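GDP-mannose-dependent alpha-(1-6)-phosphatidylinositol monomannoside mannosyltransferase (Corynebacterium glutamicum, PDB 3OKP) is a bacterial mannosyltransferase of the GT-B fold, with two Rossmann-like domains, here modelled with guanosine-5'-diphosphate-alpha-D-mannose. Local coordinates at residues A[38-43]-A[72-77]; A[94-99]-A[135-140]; A[166-171]-A[373-378]; A[192-197]-A[254-259]; A[324-329]-A[335-340]. All blocks are in the same frame, centred on the assembly; numbering follows the deposited sequence.

Overall arrangement
The contacts are distributed over the two Rossmann-like domains of a GT-B fold. Contacts 1 to 3 belong to the N-terminal domain: contacts 1 and 3 reach its seven-stranded parallel sheet, through strands 37-42 and 164-167, with centres about 23 Å apart, while contact 2 lies about 16 Å from contact 1, centre to centre. Contacts 4 and 5 involve the outermost strands, 255-259 and 323-325, of the six-stranded sheet in the C-terminal domain, with centres about 20 Å apart. Both lie in the chain inside the loop closed by contact 3. The centres of contacts 1 and 4 are about 49 Å apart. Helix 365-377 of contact 3 returns to the first domain, so the chain passes between the halves twice.

Contact 1: A[38-43]-A[72-77]; sequences VVFAST and PTTAHA
The Phe40 ring projects from its strand toward helix 72-84 and meets Thr74 and Ala77, which lie nearly one helical turn apart. Its packing contacts are made by the far end of the ring. CZ lies 3.9 Å from Ala77 CB, and the neighbouring CE2 is 4.1 Å from Thr74 CG2. Phe40 CE2 also packs 4.0 Å from Thr74 O, a van der Waals contact with the helix backbone. The ring comes at the helix on a slant, touching with its outer carbons while the two backbones stay well apart. With CG anti to the backbone N (chi1 -179°), Phe40 holds its ring out from the strand and bridges that gap. Thr74 turns its methyl to the aromatic group by placing CG2 anti to its own backbone N.

The polar bonds concern the hydroxyl of Thr74, which is engaged elsewhere: OG1 hydrogen-bonds to Thr71 OG1 and Leu69 O in the loop just before the helix, which fixes its rotation and leaves the methyl for Phe40.

Around this contact, Trp63 from strand 59-63, an outermost strand of the sheet, meets the Phe40 ring with the planes about 65° apart and also touches Thr74 and Ala77. Met68 and Leu8 add further apolar neighbours. Helix 72-84, which connects strands 59-63 and 89-92 in the Rossmann-like domain, thus packs on the sheet beside strand 37-42.

Contact 2: A[94-99]-A[135-140]; sequences AAAPLA and RKIGTE
Ile137 reaches from helix 128-140 into the turn at Ala95, Ala96 and Ala99, using both arms of its branched side chain. CG2 meets the methyl of Ala99, with Ile137 CG2 to Ala99 CB 3.8 Å. The longer arm ends among backbone atoms: Ile137 CD1 is 3.7 Å from Ala95 O and 4.1 Å from Ala96 CA. A chi1 of -69° sets CG1 beside the backbone N and CG2 anti to it, spreading the two arms over the turn.

A water joins the backbones next to this apolar patch, donating to Ala99 O at 2.8 Å and to Lys136 O at 3.2 Å. Lys136 O also accepts from Thr139 OG1 at 2.8 Å, the hydroxyl lying above the carbonyl plane, so two donors grip this oxygen.

Residues 94-99 follow strand 89-92 at the C-terminal ends of the parallel strands in the Rossmann-like domain. The turn is shaped by a cis peptide between Ala96 and Pro97 and by the backbone bond from Ala99 N to Ala95 O. Further out, Ala95 pairs through its backbone with Ser116, Ala99 packs on Phe92 and Ala115, and Leu100 touches Ile137. On the helix, Gly138 O accepts a hydrogen bond from His162 ND1.

Contact 3: A[166-171]-A[373-378]; sequences EHLPSG and TNILQS
The C-terminal helix that returns to the N-terminal domain, a hallmark of GT-B glycosyltransferases, packs on the seven-stranded sheet, reaching its edge strand where Ile375 touches Glu166 and Leu168. Strand 164-167 is an outermost strand, and the chain leaves it toward the second domain.

Ile375 makes the contact with a single methyl group. Its CD1 lies 4.2 Å from Leu168 CD1 and also 4.2 Å from Glu166 CB, so it touches two side chains that alternate along the chain on the same face. An extended chi2 of 167° carries that methyl outward from the helix. Leu168 comes at it on a slant. Glu166 gives only the aliphatic base of its chain, which bends at chi2 (-79°) beyond CB. Val143 and Ile114 of neighbouring strands also pack on Ile375.

Polar links flank the patch. His167 O accepts a hydrogen bond from Arg371 NH1 of the same helix. Lys112 NZ hydrogen-bonds to both Ile375 O and Ser378 O, and its positive charge would probably be favourable beside the C-terminal carbonyls of the helix. Ser378 is the first residue past that end; its OG donates to Asn374 O at 2.9 Å, in the carbonyl plane and nearly straight on, at 157°.

Contact 4: A[192-197]-A[254-259]; sequences LGFTDT and NVKFLG
Leu192 and Leu258 meet at about a right angle, one methyl of each side chain making the contact, Leu192 CD2 to Leu258 CD1, at 4.0 Å. In both residues CG is anti to the carbonyl carbon, the placement from which these two methyls meet.

The second pair is Phe194 and Lys256. Here the aromatic ring presents its edge: Lys256 CG lies near the ring plane, 4.3 Å from Phe194 CZ, and the aliphatic part of the lysine does the touching. Its chain bends at chi2 (-75°) past this point, and its charged end, NZ, hydrogen-bonds to Gln231 OE1. Over one face of the Phe194 ring stands Leu192 O, 3.7 Å above the plane and over its centre.

A Schellman motif closes helix 182-191: Gly193 takes a positive phi (84°), and the chain turns there between Leu192 and Phe194. Both of these residues lie against strand 255-259, an outermost strand of the six-stranded parallel sheet in the C-terminal Rossmann-like domain.

Phe194 also packs on Gln231 and Leu233 of the adjacent strand. Arg189 NH1 holds Thr195 O, and Ser186 OG holds Asp196 OD1, tying the loop to its helix. The Leu258 side chain lies about 8 Å from the bound guanosine-5'-diphosphate-alpha-D-mannose.

Contact 5: A[324-329]-A[335-340]; sequences LVVEGS and SELLIE
Ser335 OG, two residues ahead of the Leu337 that meets Leu324 and Val326, hydrogen-bonds to both Val331 O and Asp332 O in the preceding turn, which must share its single proton. The hydroxyl is thereby satisfied within its own helix. Regular backbone bonds continue the turn, with Ile339 N to Ser335 O and Glu340 N to Glu336 O both at 2.9 Å.

Across the contact everything is apolar. Leu337 leaves the helix facing the other segment and sets itself against two residues that alternate along the chain on one face. Val326 and Leu337 reach out to each other tip to tip: Leu337 CD2 is 3.8 Å from Val326 CG2 and 3.9 Å from Val326 CB. Leu324 comes in on a slant instead, its CD1 packing 3.9 Å from Leu337 CG, close to the branch point. Val326 offers CG2 because that methyl is anti to the backbone N, while CG1 takes the position between N and the carbonyl carbon. In Leu337 a chi1 of -107° and a chi2 of 20° are far from staggered, leaving it somewhat doubtful which methyl meets Val326.

The wider core continues along the helix. Leu341 touches Leu324, Lys333 and Leu334 touch Val326, and Leu338 packs on Ile307 of the neighbouring strand 306-308. Strand 323-325, paired through Leu324 with Val306 and Ala308, is an outermost strand of its sheet. A strand followed by a short loop and a helix packed back onto it is the recurring beta-alpha unit of Rossmann-like domains, here in the C-terminal half of a GT-B glycosyltransferase.

Contact 1: A[38-43]-A[72-77]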
# COMPACT_ATOMS: atom_id res chain seq x y z
N VAL A 38 -21.91 -3.86 -6.35
CA VAL A 38 -22.72 -3.49 -5.20
C VAL A 38 -21.87 -3.67 -3.94
O VAL A 38 -21.14 -4.65 -3.83
CB VAL A 38 -24.03 -4.33 -5.08
CG1 VAL A 38 -24.91 -3.81 -3.95
CG2 VAL A 38 -24.81 -4.34 -6.40
N VAL A 39 -21.96 -2.72 -3.01
CA VAL A 39 -21.22 -2.82 -1.74
C VAL A 39 -22.17 -3.04 -0.57
O VAL A 39 -23.23 -2.41 -0.49
CB VAL A 39 -20.34 -1.56 -1.48
CG1 VAL A 39 -19.59 -1.68 -0.15
CG2 VAL A 39 -19.34 -1.36 -2.62
N PHE A 40 -21.79 -3.97 0.31
CA PHE A 40 -22.47 -4.21 1.58
C PHE A 40 -21.46 -3.89 2.69
O PHE A 40 -20.51 -4.63 2.93
CB PHE A 40 -22.95 -5.68 1.64
CG PHE A 40 -23.69 -6.04 2.91
CD1 PHE A 40 -24.70 -5.22 3.41
CD2 PHE A 40 -23.39 -7.23 3.58
CE1 PHE A 40 -25.39 -5.57 4.57
CE2 PHE A 40 -24.08 -7.59 4.74
CZ PHE A 40 -25.08 -6.76 5.24
N ALA A 41 -21.68 -2.75 3.35
CA ALA A 41 -20.70 -2.21 4.31
C ALA A 41 -21.32 -1.80 5.64
O ALA A 41 -22.47 -1.38 5.70
CB ALA A 41 -19.95 -1.04 3.68
N SER A 42 -20.53 -1.91 6.71
CA SER A 42 -20.92 -1.41 8.03
C SER A 42 -21.07 0.12 8.03
O SER A 42 -20.66 0.80 7.09
CB SER A 42 -19.90 -1.84 9.08
OG SER A 42 -18.61 -1.38 8.75
N THR A 43 -21.66 0.65 9.10
CA THR A 43 -21.92 2.09 9.22
C THR A 43 -21.39 2.62 10.55
O THR A 43 -21.82 2.18 11.62
CB THR A 43 -23.43 2.40 9.11
OG1 THR A 43 -23.98 1.69 8.00
CG2 THR A 43 -23.67 3.90 8.94
N PRO A 72 -25.11 -14.94 12.15
CA PRO A 72 -26.28 -15.39 11.37
C PRO A 72 -27.09 -14.25 10.73
O PRO A 72 -27.50 -14.38 9.58
CB PRO A 72 -27.13 -16.13 12.41
CG PRO A 72 -26.14 -16.63 13.40
CD PRO A 72 -25.10 -15.55 13.49
N THR A 73 -27.30 -13.15 11.46
CA THR A 73 -28.07 -12.02 10.93
C THR A 73 -27.36 -11.32 9.77
O THR A 73 -27.99 -10.99 8.77
CB THR A 73 -28.43 -10.98 12.02
OG1 THR A 73 -27.25 -10.62 12.75
CG2 THR A 73 -29.46 -11.55 12.99
N THR A 74 -26.05 -11.12 9.90
CA THR A 74 -25.24 -10.53 8.83
C THR A 74 -25.23 -11.44 7.59
O THR A 74 -25.39 -10.97 6.47
CB THR A 74 -23.78 -10.26 9.28
OG1 THR A 74 -23.78 -9.50 10.49
CG2 THR A 74 -23.03 -9.49 8.21
N ALA A 75 -25.03 -12.74 7.82
CA ALA A 75 -25.02 -13.73 6.74
C ALA A 75 -26.36 -13.79 6.00
O ALA A 75 -26.38 -13.91 4.78
CB ALA A 75 -24.64 -15.10 7.28
N HIS A 76 -27.46 -13.69 6.75
CA HIS A 76 -28.81 -13.67 6.19
C HIS A 76 -29.02 -12.46 5.27
O HIS A 76 -29.56 -12.60 4.17
CB HIS A 76 -29.87 -13.67 7.31
CG HIS A 76 -31.28 -13.67 6.81
ND1 HIS A 76 -32.10 -14.77 6.89
CD2 HIS A 76 -32.02 -12.69 6.22
CE1 HIS A 76 -33.29 -14.48 6.38
NE2 HIS A 76 -33.26 -13.23 5.96
N ALA A 77 -28.58 -11.30 5.74
CA ALA A 77 -28.70 -10.05 4.99
C ALA A 77 -27.86 -10.11 3.71
O ALA A 77 -28.31 -9.66 2.65
CB ALA A 77 -28.29 -8.87 5.85

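Contact 2: A[94-99]-A[135-140]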
# COMPACT_ATOMS: atom_id res chain seq x y z
N ALA A 94 -11.66 -7.89 3.02
CA ALA A 94 -10.65 -8.39 3.94
C ALA A 94 -11.08 -9.79 4.36
O ALA A 94 -12.22 -10.00 4.76
CB ALA A 94 -10.52 -7.47 5.15
N ALA A 95 -10.16 -10.74 4.24
CA ALA A 95 -10.47 -12.16 4.45
C ALA A 95 -10.87 -12.49 5.88
O ALA A 95 -11.95 -13.04 6.11
CB ALA A 95 -9.29 -13.03 4.00
N ALA A 96 -10.02 -12.15 6.84
CA ALA A 96 -10.27 -12.49 8.25
C ALA A 96 -10.89 -11.32 9.01
O ALA A 96 -10.33 -10.23 9.01
CB ALA A 96 -8.97 -12.94 8.92
N PRO A 97 -12.04 -11.55 9.68
CA PRO A 97 -12.80 -12.80 9.78
C PRO A 97 -14.05 -12.93 8.88
O PRO A 97 -14.69 -13.99 8.91
CB PRO A 97 -13.25 -12.78 11.24
CG PRO A 97 -13.48 -11.29 11.53
CD PRO A 97 -12.64 -10.50 10.52
N LEU A 98 -14.40 -11.90 8.11
CA LEU A 98 -15.69 -11.90 7.39
C LEU A 98 -15.88 -13.00 6.34
O LEU A 98 -17.01 -13.44 6.10
CB LEU A 98 -15.99 -10.53 6.77
CG LEU A 98 -16.56 -9.42 7.67
CD1 LEU A 98 -16.78 -8.16 6.84
CD2 LEU A 98 -17.85 -9.84 8.37
N ALA A 99 -14.78 -13.45 5.72
CA ALA A 99 -14.84 -14.53 4.73
C ALA A 99 -15.23 -15.89 5.32
O ALA A 99 -15.35 -16.88 4.60
CB ALA A 99 -13.53 -14.63 3.95
N ARG A 135 -7.74 -21.73 7.54
CA ARG A 135 -8.03 -22.94 6.77
C ARG A 135 -9.51 -23.03 6.38
O ARG A 135 -9.83 -23.40 5.25
CB ARG A 135 -7.59 -24.20 7.54
CG ARG A 135 -7.83 -25.53 6.81
CD ARG A 135 -7.06 -25.62 5.49
NE ARG A 135 -5.61 -25.51 5.67
CZ ARG A 135 -4.80 -26.54 5.90
NH1 ARG A 135 -5.27 -27.78 5.97
NH2 ARG A 135 -3.50 -26.33 6.05
N LYS A 136 -10.39 -22.66 7.31
CA LYS A 136 -11.84 -22.67 7.07
C LYS A 136 -12.21 -21.69 5.96
O LYS A 136 -13.04 -22.01 5.10
CB LYS A 136 -12.62 -22.37 8.35
CG LYS A 136 -14.13 -22.52 8.21
CD LYS A 136 -14.84 -22.32 9.53
N ILE A 137 -11.58 -20.52 5.98
CA ILE A 137 -11.72 -19.53 4.91
C ILE A 137 -11.23 -20.11 3.59
O ILE A 137 -11.95 -20.07 2.59
CB ILE A 137 -10.96 -18.21 5.25
CG1 ILE A 137 -11.65 -17.47 6.41
CG2 ILE A 137 -10.85 -17.30 4.02
CD1 ILE A 137 -10.78 -16.44 7.11
N GLY A 138 -10.03 -20.69 3.60
CA GLY A 138 -9.43 -21.29 2.41
C GLY A 138 -10.29 -22.35 1.74
O GLY A 138 -10.36 -22.40 0.51
N THR A 139 -10.94 -23.18 2.54
CA THR A 139 -11.76 -24.28 2.03
C THR A 139 -13.05 -23.81 1.33
O THR A 139 -13.62 -24.55 0.52
CB THR A 139 -12.11 -25.32 3.12
OG1 THR A 139 -12.76 -24.67 4.23
CG2 THR A 139 -10.86 -26.02 3.62
N GLU A 140 -13.48 -22.59 1.62
CA GLU A 140 -14.75 -22.06 1.11
C GLU A 140 -14.58 -20.92 0.11
O GLU A 140 -15.55 -20.48 -0.52
CB GLU A 140 -15.64 -21.62 2.28
CG GLU A 140 -16.19 -22.76 3.13
CD GLU A 140 -17.18 -23.64 2.38
O HOH W 1 -15.22 -19.62 5.18

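Contact 3: A[166-171]-A[373-378]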
# COMPACT_ATOMS: atom_id res chain seq x y z
N GLU A 166 -4.02 -15.31 -6.18
CA GLU A 166 -3.83 -14.26 -7.17
C GLU A 166 -3.19 -13.01 -6.57
O GLU A 166 -3.61 -12.53 -5.52
CB GLU A 166 -5.17 -13.89 -7.82
CG GLU A 166 -5.83 -15.01 -8.62
CD GLU A 166 -5.23 -15.20 -10.01
OE1 GLU A 166 -4.44 -14.34 -10.46
OE2 GLU A 166 -5.56 -16.22 -10.65
N HIS A 167 -2.17 -12.49 -7.25
CA HIS A 167 -1.46 -11.29 -6.81
C HIS A 167 -2.30 -10.04 -7.09
O HIS A 167 -2.49 -9.64 -8.25
CB HIS A 167 -0.09 -11.20 -7.49
CG HIS A 167 0.80 -10.12 -6.95
ND1 HIS A 167 1.53 -9.28 -7.76
CD2 HIS A 167 1.07 -9.74 -5.68
CE1 HIS A 167 2.22 -8.43 -7.02
NE2 HIS A 167 1.96 -8.69 -5.75
N LEU A 168 -2.82 -9.42 -6.03
CA LEU A 168 -3.62 -8.20 -6.17
C LEU A 168 -3.23 -7.13 -5.15
O LEU A 168 -3.99 -6.85 -4.21
CB LEU A 168 -5.12 -8.51 -6.12
CG LEU A 168 -6.08 -7.47 -6.71
CD1 LEU A 168 -5.96 -7.39 -8.22
CD2 LEU A 168 -7.52 -7.75 -6.31
N PRO A 169 -2.04 -6.53 -5.32
CA PRO A 169 -1.63 -5.41 -4.48
C PRO A 169 -2.31 -4.12 -4.92
O PRO A 169 -2.90 -4.07 -6.00
CB PRO A 169 -0.13 -5.31 -4.76
CG PRO A 169 0.01 -5.79 -6.16
CD PRO A 169 -0.99 -6.89 -6.30
N SER A 170 -2.22 -3.09 -4.09
CA SER A 170 -2.67 -1.76 -4.46
C SER A 170 -1.93 -1.28 -5.71
O SER A 170 -0.77 -1.64 -5.94
CB SER A 170 -2.42 -0.78 -3.31
OG SER A 170 -2.80 0.54 -3.67
N GLY A 171 -2.62 -0.48 -6.52
CA GLY A 171 -1.97 0.24 -7.60
C GLY A 171 -1.50 1.60 -7.13
O GLY A 171 -1.67 1.95 -5.96
N THR A 373 -10.52 -6.99 -13.02
CA THR A 373 -11.52 -7.31 -14.03
C THR A 373 -11.42 -8.79 -14.44
O THR A 373 -12.43 -9.48 -14.51
CB THR A 373 -11.42 -6.38 -15.26
OG1 THR A 373 -11.56 -5.02 -14.84
CG2 THR A 373 -12.50 -6.70 -16.29
N ASN A 374 -10.19 -9.25 -14.66
CA ASN A 374 -9.94 -10.65 -15.02
C ASN A 374 -10.41 -11.64 -13.96
O ASN A 374 -10.93 -12.70 -14.29
CB ASN A 374 -8.46 -10.87 -15.33
CG ASN A 374 -8.01 -10.16 -16.60
OD1 ASN A 374 -8.83 -9.71 -17.41
ND2 ASN A 374 -6.70 -10.05 -16.79
N ILE A 375 -10.24 -11.28 -12.69
CA ILE A 375 -10.70 -12.10 -11.58
C ILE A 375 -12.24 -12.13 -11.52
O ILE A 375 -12.84 -13.20 -11.43
CB ILE A 375 -10.11 -11.63 -10.22
CG1 ILE A 375 -8.58 -11.74 -10.23
CG2 ILE A 375 -10.69 -12.43 -9.05
CD1 ILE A 375 -7.88 -11.01 -9.09
N LEU A 376 -12.85 -10.95 -11.59
CA LEU A 376 -14.30 -10.83 -11.45
C LEU A 376 -15.11 -11.26 -12.68
O LEU A 376 -16.28 -11.63 -12.56
CB LEU A 376 -14.69 -9.40 -11.04
CG LEU A 376 -14.13 -8.85 -9.72
CD1 LEU A 376 -14.55 -7.41 -9.52
CD2 LEU A 376 -14.56 -9.71 -8.53
N GLN A 377 -14.48 -11.21 -13.85
CA GLN A 377 -15.20 -11.49 -15.10
C GLN A 377 -14.93 -12.85 -15.73
O GLN A 377 -15.63 -13.26 -16.65
CB GLN A 377 -14.98 -10.37 -16.13
CG GLN A 377 -15.57 -9.01 -15.73
CD GLN A 377 -17.05 -9.09 -15.36
OE1 GLN A 377 -17.82 -9.83 -15.97
NE2 GLN A 377 -17.44 -8.33 -14.34
N SER A 378 -13.91 -13.56 -15.23
CA SER A 378 -13.62 -14.90 -15.72
C SER A 378 -14.64 -15.91 -15.21
O SER A 378 -15.15 -15.77 -14.09
CB SER A 378 -12.20 -15.34 -15.35
OG SER A 378 -12.03 -15.40 -13.94

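Contact 4: A[192-197]-A[254-259]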
# COMPACT_ATOMS: atom_id res chain seq x y z
N LEU A 192 11.13 25.25 -0.09
CA LEU A 192 11.78 24.55 1.02
C LEU A 192 13.05 25.27 1.51
O LEU A 192 13.67 24.86 2.49
CB LEU A 192 12.12 23.11 0.63
CG LEU A 192 10.96 22.14 0.38
CD1 LEU A 192 11.37 21.03 -0.58
CD2 LEU A 192 10.42 21.56 1.68
N GLY A 193 13.43 26.33 0.81
CA GLY A 193 14.64 27.10 1.14
C GLY A 193 15.89 26.48 0.54
O GLY A 193 17.00 26.71 1.04
N PHE A 194 15.71 25.71 -0.53
CA PHE A 194 16.82 25.06 -1.23
C PHE A 194 16.95 25.64 -2.64
O PHE A 194 16.19 26.53 -3.03
CB PHE A 194 16.60 23.54 -1.32
CG PHE A 194 16.33 22.86 0.01
CD1 PHE A 194 16.97 23.27 1.18
CD2 PHE A 194 15.47 21.77 0.07
CE1 PHE A 194 16.73 22.63 2.39
CE2 PHE A 194 15.22 21.12 1.28
CZ PHE A 194 15.85 21.56 2.44
N THR A 195 17.90 25.12 -3.41
CA THR A 195 18.12 25.56 -4.79
C THR A 195 18.11 24.37 -5.76
O THR A 195 17.85 23.23 -5.36
CB THR A 195 19.46 26.32 -4.95
OG1 THR A 195 20.55 25.42 -4.77
CG2 THR A 195 19.57 27.47 -3.95
N ASP A 196 18.39 24.64 -7.04
CA ASP A 196 18.50 23.60 -8.06
C ASP A 196 19.66 22.64 -7.79
O ASP A 196 19.66 21.50 -8.27
CB ASP A 196 18.66 24.22 -9.45
CG ASP A 196 17.38 24.86 -9.97
OD1 ASP A 196 16.31 24.72 -9.33
OD2 ASP A 196 17.44 25.52 -11.03
N THR A 197 20.64 23.09 -7.01
CA THR A 197 21.86 22.31 -6.76
C THR A 197 21.84 21.49 -5.47
O THR A 197 22.69 20.62 -5.28
CB THR A 197 23.12 23.21 -6.79
OG1 THR A 197 23.01 24.24 -5.80
CG2 THR A 197 23.32 23.83 -8.16
N ASN A 254 21.32 19.40 8.37
CA ASN A 254 21.11 18.62 7.14
C ASN A 254 19.92 17.66 7.18
O ASN A 254 19.71 16.88 6.25
CB ASN A 254 22.39 17.85 6.79
CG ASN A 254 23.57 18.76 6.53
OD1 ASN A 254 24.21 19.26 7.45
ND2 ASN A 254 23.87 18.98 5.25
N VAL A 255 19.16 17.71 8.27
CA VAL A 255 17.99 16.86 8.45
C VAL A 255 16.78 17.73 8.78
O VAL A 255 16.82 18.53 9.71
CB VAL A 255 18.21 15.79 9.56
CG1 VAL A 255 16.95 14.96 9.78
CG2 VAL A 255 19.38 14.87 9.21
N LYS A 256 15.71 17.57 7.99
CA LYS A 256 14.50 18.35 8.18
C LYS A 256 13.29 17.47 8.52
O LYS A 256 12.93 16.57 7.76
CB LYS A 256 14.20 19.19 6.93
CG LYS A 256 15.36 20.06 6.43
CD LYS A 256 15.57 21.29 7.31
CE LYS A 256 16.67 22.20 6.77
NZ LYS A 256 18.03 21.67 7.05
N PHE A 257 12.68 17.74 9.68
CA PHE A 257 11.44 17.10 10.07
C PHE A 257 10.27 17.98 9.64
O PHE A 257 9.93 18.96 10.31
CB PHE A 257 11.41 16.85 11.58
CG PHE A 257 12.40 15.82 12.05
CD1 PHE A 257 12.06 14.47 12.08
CD2 PHE A 257 13.68 16.20 12.44
CE1 PHE A 257 12.98 13.52 12.51
CE2 PHE A 257 14.60 15.25 12.87
CZ PHE A 257 14.25 13.91 12.90
N LEU A 258 9.66 17.62 8.52
CA LEU A 258 8.64 18.45 7.90
C LEU A 258 7.23 18.17 8.42
O LEU A 258 6.28 18.89 8.09
CB LEU A 258 8.68 18.31 6.37
CG LEU A 258 9.99 18.68 5.63
CD1 LEU A 258 9.82 18.51 4.13
CD2 LEU A 258 10.46 20.09 5.96
N GLY A 259 7.10 17.12 9.23
CA GLY A 259 5.81 16.70 9.76
C GLY A 259 4.96 16.04 8.69
O GLY A 259 5.46 15.68 7.62

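Contact 5: A[324-329]-A[335-340]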
# COMPACT_ATOMS: atom_id res chain seq x y z
N LEU A 324 17.51 0.37 -5.62
CA LEU A 324 18.48 -0.47 -4.94
C LEU A 324 17.89 -0.98 -3.63
O LEU A 324 17.12 -0.28 -2.97
CB LEU A 324 19.77 0.32 -4.67
CG LEU A 324 20.58 0.76 -5.90
CD1 LEU A 324 21.34 2.06 -5.63
CD2 LEU A 324 21.53 -0.34 -6.37
N VAL A 325 18.24 -2.21 -3.28
CA VAL A 325 17.80 -2.81 -2.02
C VAL A 325 19.01 -2.90 -1.09
O VAL A 325 20.06 -3.41 -1.48
CB VAL A 325 17.16 -4.21 -2.24
CG1 VAL A 325 16.82 -4.89 -0.91
CG2 VAL A 325 15.91 -4.10 -3.10
N VAL A 326 18.86 -2.38 0.13
CA VAL A 326 19.95 -2.39 1.11
C VAL A 326 19.44 -2.69 2.52
O VAL A 326 18.29 -2.39 2.85
CB VAL A 326 20.75 -1.05 1.07
CG1 VAL A 326 19.98 0.09 1.75
CG2 VAL A 326 22.13 -1.22 1.69
N GLU A 327 20.29 -3.31 3.33
CA GLU A 327 20.00 -3.47 4.75
C GLU A 327 20.29 -2.15 5.46
O GLU A 327 21.42 -1.66 5.45
CB GLU A 327 20.84 -4.61 5.36
CG GLU A 327 20.44 -4.98 6.79
CD GLU A 327 19.00 -5.44 6.91
OE1 GLU A 327 18.65 -6.46 6.28
OE2 GLU A 327 18.22 -4.79 7.63
N GLY A 328 19.24 -1.57 6.06
CA GLY A 328 19.32 -0.26 6.70
C GLY A 328 20.44 -0.10 7.72
O GLY A 328 21.11 0.93 7.76
N SER A 329 20.64 -1.14 8.53
CA SER A 329 21.65 -1.13 9.59
C SER A 329 23.10 -1.12 9.08
O SER A 329 24.02 -0.83 9.84
CB SER A 329 21.44 -2.33 10.53
OG SER A 329 21.59 -3.55 9.82
N SER A 335 25.27 4.80 3.27
CA SER A 335 25.87 6.10 2.98
C SER A 335 26.61 6.07 1.64
O SER A 335 26.52 7.03 0.87
CB SER A 335 26.78 6.57 4.13
OG SER A 335 27.88 5.70 4.29
N GLU A 336 27.30 4.97 1.36
CA GLU A 336 28.02 4.77 0.09
C GLU A 336 27.07 4.84 -1.11
O GLU A 336 27.35 5.54 -2.09
CB GLU A 336 28.77 3.44 0.10
CG GLU A 336 29.64 3.18 -1.12
CD GLU A 336 30.41 1.88 -1.02
OE1 GLU A 336 29.80 0.81 -1.24
OE2 GLU A 336 31.62 1.92 -0.73
N LEU A 337 25.96 4.11 -1.02
CA LEU A 337 24.89 4.14 -2.03
C LEU A 337 24.33 5.55 -2.24
O LEU A 337 24.11 5.97 -3.38
CB LEU A 337 23.76 3.18 -1.65
CG LEU A 337 23.56 1.85 -2.40
CD1 LEU A 337 24.79 1.36 -3.17
CD2 LEU A 337 23.06 0.76 -1.45
N LEU A 338 24.09 6.27 -1.15
CA LEU A 338 23.56 7.63 -1.23
C LEU A 338 24.53 8.60 -1.92
O LEU A 338 24.14 9.33 -2.83
CB LEU A 338 23.15 8.14 0.16
CG LEU A 338 21.84 7.56 0.72
CD1 LEU A 338 21.73 7.76 2.23
CD2 LEU A 338 20.62 8.14 0.00
N ILE A 339 25.80 8.59 -1.50
CA ILE A 339 26.83 9.44 -2.10
C ILE A 339 27.05 9.10 -3.58
O ILE A 339 27.11 10.00 -4.43
CB ILE A 339 28.18 9.34 -1.34
CG1 ILE A 339 28.02 9.84 0.11
CG2 ILE A 339 29.28 10.13 -2.06
CD1 ILE A 339 29.12 9.35 1.05
N GLU A 340 27.15 7.80 -3.88
CA GLU A 340 27.33 7.31 -5.26
C GLU A 340 26.23 7.82 -6.20
O GLU A 340 26.52 8.31 -7.29
CB GLU A 340 27.41 5.78 -5.27
CG GLU A 340 27.89 5.17 -6.59
CD GLU A 340 27.96 3.65 -6.56
OE1 GLU A 340 27.26 3.02 -5.74
OE2 GLU A 340 28.71 3.08 -7.38